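PDB 6FOP: glycoside hydrolase family 81 from Clostridium thermocellum, which probably hydrolyses beta-1,3-glucans such as laminarin as a component of the bacterium's cellulosome. Local coordinates for residues 393-399 against 463-468. Numbering follows the deposited sequence.
Sequences YDSNWGT and RFPFLR. With CA (calcium ion), chain B.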
ATOM      1  N   TYR A 393      10.885 -15.250  14.624  1.00 16.99           N
ATOM      2  CA  TYR A 393       9.693 -14.520  15.064  1.00 17.72           C
ATOM      3  C   TYR A 393      10.062 -13.626  16.241  1.00 18.35           C
ATOM      4  O   TYR A 393      10.543 -14.114  17.286  1.00 19.31           O
ATOM      5  CB  TYR A 393       8.596 -15.480  15.488  1.00 17.33           C
ATOM      6  CG  TYR A 393       7.327 -14.770  15.894  1.00 17.43           C
ATOM      7  CD1 TYR A 393       6.463 -14.227  14.954  1.00 17.57           C
ATOM      8  CD2 TYR A 393       6.965 -14.662  17.213  1.00 17.51           C
ATOM      9  CE1 TYR A 393       5.314 -13.563  15.331  1.00 18.21           C
ATOM     10  CE2 TYR A 393       5.827 -13.993  17.586  1.00 17.98           C
ATOM     11  CZ  TYR A 393       4.992 -13.453  16.649  1.00 17.54           C
ATOM     12  OH  TYR A 393       3.842 -12.822  17.087  1.00 19.37           O
ATOM     13  N   ASP A 394       9.891 -12.316  16.042  1.00 18.09           N
ATOM     14  CA  ASP A 394      10.031 -11.334  17.106  1.00 17.26           C
ATOM     15  C   ASP A 394       8.691 -11.219  17.822  1.00 17.85           C
ATOM     16  O   ASP A 394       7.701 -10.865  17.195  1.00 17.58           O
ATOM     17  CB  ASP A 394      10.473 -10.001  16.507  1.00 18.01           C
ATOM     18  CG  ASP A 394      10.610  -8.896  17.552  1.00 19.12           C
ATOM     19  OD1 ASP A 394       9.599  -8.489  18.151  1.00 21.21           O
ATOM     20  OD2 ASP A 394      11.742  -8.446  17.779  1.00 21.25           O
ATOM     21  N   SER A 395       8.653 -11.579  19.105  1.00 19.91           N
ATOM     22  CA  SER A 395       7.398 -11.583  19.871  1.00 20.48           C
ATOM     23  C   SER A 395       7.186 -10.301  20.677  1.00 21.23           C
ATOM     24  O   SER A 395       6.234 -10.200  21.436  1.00 26.85           O
ATOM     25  CB  SER A 395       7.349 -12.778  20.805  1.00 22.96           C
ATOM     26  OG  SER A 395       8.420 -12.699  21.723  1.00 25.53           O
ATOM     27  N   ASN A 396       8.100  -9.350  20.564  1.00 19.32           N
ATOM     28  CA  ASN A 396       7.906  -8.015  21.146  1.00 18.69           C
ATOM     29  C   ASN A 396       6.952  -7.213  20.255  1.00 19.10           C
ATOM     30  O   ASN A 396       5.908  -6.755  20.689  1.00 20.89           O
ATOM     31  CB  ASN A 396       9.288  -7.364  21.285  1.00 20.14           C
ATOM     32  CG  ASN A 396       9.248  -6.031  21.984  1.00 20.05           C
ATOM     33  OD1 ASN A 396       8.470  -5.828  22.924  1.00 23.28           O
ATOM     34  ND2 ASN A 396      10.099  -5.113  21.538  1.00 21.27           N
ATOM     35  N   TRP A 397       7.326  -7.092  18.980  1.00 17.85           N
ATOM     36  CA  TRP A 397       6.484  -6.455  17.971  1.00 17.86           C
ATOM     37  C   TRP A 397       5.461  -7.420  17.360  1.00 17.27           C
ATOM     38  O   TRP A 397       4.332  -7.028  17.056  1.00 16.44           O
ATOM     39  CB  TRP A 397       7.339  -5.830  16.855  1.00 17.52           C
ATOM     40  CG  TRP A 397       8.129  -4.639  17.327  1.00 16.88           C
ATOM     41  CD1 TRP A 397       9.321  -4.664  18.010  1.00 18.04           C
ATOM     42  CD2 TRP A 397       7.771  -3.260  17.207  1.00 16.43           C
ATOM     43  NE1 TRP A 397       9.736  -3.389  18.294  1.00 18.25           N
ATOM     44  CE2 TRP A 397       8.798  -2.507  17.827  1.00 16.16           C
ATOM     45  CE3 TRP A 397       6.688  -2.589  16.647  1.00 16.46           C
ATOM     46  CZ2 TRP A 397       8.779  -1.107  17.871  1.00 17.36           C
ATOM     47  CZ3 TRP A 397       6.662  -1.211  16.699  1.00 18.26           C
ATOM     48  CH2 TRP A 397       7.698  -0.484  17.306  1.00 17.51           C
ATOM     49  N   GLY A 398       5.877  -8.664  17.123  1.00 16.82           N
ATOM     50  CA  GLY A 398       5.026  -9.644  16.415  1.00 17.31           C
ATOM     51  C   GLY A 398       5.243  -9.557  14.910  1.00 16.24           C
ATOM     52  O   GLY A 398       4.435  -8.967  14.166  1.00 16.06           O
ATOM     53  N   THR A 399       6.348 -10.147  14.473  1.00 15.77           N
ATOM     54  CA  THR A 399       6.766 -10.094  13.069  1.00 15.63           C
ATOM     55  C   THR A 399       7.708 -11.236  12.777  1.00 15.97           C
ATOM     56  O   THR A 399       8.481 -11.641  13.653  1.00 16.69           O
ATOM     57  CB  THR A 399       7.402  -8.706  12.710  1.00 16.28           C
ATOM     58  OG1 THR A 399       7.769  -8.670  11.320  1.00 16.05           O
ATOM     59  CG2 THR A 399       8.628  -8.417  13.529  1.00 17.13           C
ATOM     60  N   ARG A 463      -0.850 -12.986  16.364  1.00 18.49           N
ATOM     61  CA  ARG A 463       0.589 -13.134  16.137  1.00 17.45           C
ATOM     62  C   ARG A 463       1.145 -12.081  15.185  1.00 15.82           C
ATOM     63  O   ARG A 463       2.335 -11.802  15.207  1.00 17.49           O
ATOM     64  CB  ARG A 463       0.890 -14.519  15.554  1.00 18.88           C
ATOM     65  CG  ARG A 463       0.531 -15.674  16.477  1.00 20.30           C
ATOM     66  CD  ARG A 463       0.689 -17.024  15.780  1.00 23.19           C
ATOM     67  NE  ARG A 463      -0.205 -17.098  14.620  1.00 22.52           N
ATOM     68  CZ  ARG A 463      -0.197 -18.051  13.694  1.00 23.82           C
ATOM     69  NH1 ARG A 463       0.655 -19.068  13.774  1.00 25.06           N
ATOM     70  NH2 ARG A 463      -1.049 -17.971  12.684  1.00 25.58           N
ATOM     71  N   PHE A 464       0.277 -11.524  14.342  1.00 15.56           N
ATOM     72  CA  PHE A 464       0.654 -10.533  13.335  1.00 15.93           C
ATOM     73  C   PHE A 464      -0.427  -9.468  13.309  1.00 15.73           C
ATOM     74  O   PHE A 464      -1.593  -9.792  13.485  1.00 16.83           O
ATOM     75  CB  PHE A 464       0.764 -11.178  11.936  1.00 16.51           C
ATOM     76  CG  PHE A 464       1.744 -12.329  11.877  1.00 16.70           C
ATOM     77  CD1 PHE A 464       3.098 -12.096  11.786  1.00 16.89           C
ATOM     78  CD2 PHE A 464       1.300 -13.634  12.012  1.00 17.03           C
ATOM     79  CE1 PHE A 464       3.995 -13.139  11.778  1.00 17.88           C
ATOM     80  CE2 PHE A 464       2.193 -14.687  12.008  1.00 18.96           C
ATOM     81  CZ  PHE A 464       3.541 -14.439  11.887  1.00 18.21           C
ATOM     82  N   PRO A 465      -0.047  -8.208  13.048  1.00 15.25           N
ATOM     83  CA  PRO A 465      -1.055  -7.168  13.011  1.00 14.63           C
ATOM     84  C   PRO A 465      -1.887  -7.263  11.730  1.00 14.65           C
ATOM     85  O   PRO A 465      -1.482  -7.939  10.764  1.00 15.69           O
ATOM     86  CB  PRO A 465      -0.228  -5.892  13.066  1.00 15.96           C
ATOM     87  CG  PRO A 465       1.030  -6.245  12.330  1.00 15.96           C
ATOM     88  CD  PRO A 465       1.278  -7.703  12.653  1.00 16.34           C
ATOM     89  N   PHE A 466      -3.031  -6.612  11.703  1.00 14.66           N
ATOM     90  CA  PHE A 466      -3.925  -6.633  10.549  1.00 14.67           C
ATOM     91  C   PHE A 466      -3.317  -5.842   9.399  1.00 13.99           C
ATOM     92  O   PHE A 466      -2.976  -4.675   9.563  1.00 14.03           O
ATOM     93  CB  PHE A 466      -5.275  -6.040  10.936  1.00 14.84           C
ATOM     94  CG  PHE A 466      -6.318  -6.118   9.861  1.00 14.80           C
ATOM     95  CD1 PHE A 466      -6.912  -7.325   9.532  1.00 15.67           C
ATOM     96  CD2 PHE A 466      -6.773  -4.972   9.244  1.00 13.83           C
ATOM     97  CE1 PHE A 466      -7.881  -7.366   8.560  1.00 15.96           C
ATOM     98  CE2 PHE A 466      -7.757  -5.014   8.280  1.00 14.86           C
ATOM     99  CZ  PHE A 466      -8.308  -6.215   7.948  1.00 16.23           C
ATOM    100  N   LEU A 467      -3.145  -6.485   8.250  1.00 12.95           N
ATOM    101  CA  LEU A 467      -2.679  -5.827   7.021  1.00 12.91           C
ATOM    102  C   LEU A 467      -1.487  -4.911   7.227  1.00 12.65           C
ATOM    103  O   LEU A 467      -1.567  -3.676   7.022  1.00 13.08           O
ATOM    104  CB  LEU A 467      -3.837  -5.082   6.340  1.00 12.98           C
ATOM    105  CG  LEU A 467      -5.058  -5.862   5.886  1.00 14.00           C
ATOM    106  CD1 LEU A 467      -6.038  -4.930   5.188  1.00 14.60           C
ATOM    107  CD2 LEU A 467      -4.680  -7.049   4.983  1.00 14.27           C
ATOM    108  N   ARG A 468      -0.360  -5.503   7.595  1.00 12.06           N
ATOM    109  CA  ARG A 468       0.812  -4.699   7.913  1.00 12.79           C
ATOM    110  C   ARG A 468       1.148  -3.640   6.881  1.00 12.09           C
ATOM    111  O   ARG A 468       0.979  -2.430   7.122  1.00 12.80           O
ATOM    112  CB  ARG A 468       2.050  -5.552   8.212  1.00 13.62           C
ATOM    113  CG  ARG A 468       3.230  -4.743   8.725  1.00 14.15           C
ATOM    114  CD  ARG A 468       4.541  -5.502   8.723  1.00 13.90           C
ATOM    115  NE  ARG A 468       4.427  -6.754   9.455  1.00 13.71           N
ATOM    116  CZ  ARG A 468       4.496  -6.881  10.781  1.00 14.43           C
ATOM    117  NH1 ARG A 468       4.691  -5.825  11.586  1.00 15.18           N
ATOM    118  NH2 ARG A 468       4.326  -8.072  11.330  1.00 14.36           N
TER
HETATM  119 CA    CA B 801      -1.272  -1.385   7.284  1.00 13.06          CA
HETATM  120  O   HOH W   1       4.563  -6.011  14.366  1.00 17.53           O
HETATM  121  O   HOH W   2      -3.181  -2.032   8.567  1.00 14.33           O
HETATM  122  O   HOH W   3      -2.306   0.780   7.695  1.00 12.88           O
HETATM  123  O   HOH W   4       0.109   0.223   6.104  1.00 12.77           O
HETATM  124  O   HOH W   5      -0.248  -1.098   9.413  1.00 13.50           O
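Tyr393 meets the 463-468 loop through its hydroxyl and one ring edge. Tyr393 OH donates to Arg463 O over 2.6 Å, lying in the carbonyl plane on a lone pair (C=O...O angle 119°). The same edge, at Tyr393 CE1, reaches Phe464 CE1 at 3.8 Å. With planes at 82°, the two rings form an offset edge-to-face pair in which Tyr393 presents its edge to the face of Phe464. A chi1 of -178° sets the tyrosine CG opposite the backbone N and carries the ring out toward the loop.

The second grip is Arg468, whose extended chain turns at chi3 to bring the guanidinium edge-on to Gly398. Arg468 NH2 donates to Gly398 O at 3.0 Å, essentially in the guanidinium plane and again on a carbonyl lone pair. Thr399 OG1 lies above one face of that group and Pro465 CG above the opposite one, each displaced toward the rim. Arg468 NH1 donates to water 1 at 2.8 Å, and that water also lies 2.9 Å from Trp397 O, bridging the two segments; Thr37 also accepts from NH1. Asp453, on helix 440-455, forms a salt bridge with NH2 and accepts from Thr399 OG1.

The carbonyl of Gly398 is presented by a tight hairpin joining strands 390-394 and 399-403. A G1 beta bulge, in which Gly398 N (weakly) and Thr399 N both bond to Asp394 O, closes it, and Asp394 OD1 accepts from Trp397 N at 2.8 Å in an Asx motif. Within the family 81 C-terminal domain, this hairpin packs on the loop following helix 440-455.

Chemically, the buried guanidinium is fixed in rotation by in-plane bonds, its charge probably balanced by Asp453. Because Arg468 O and Leu467 O bind calcium together with Phe470 O, one residue couples the hairpin turn to the metal-bound loop.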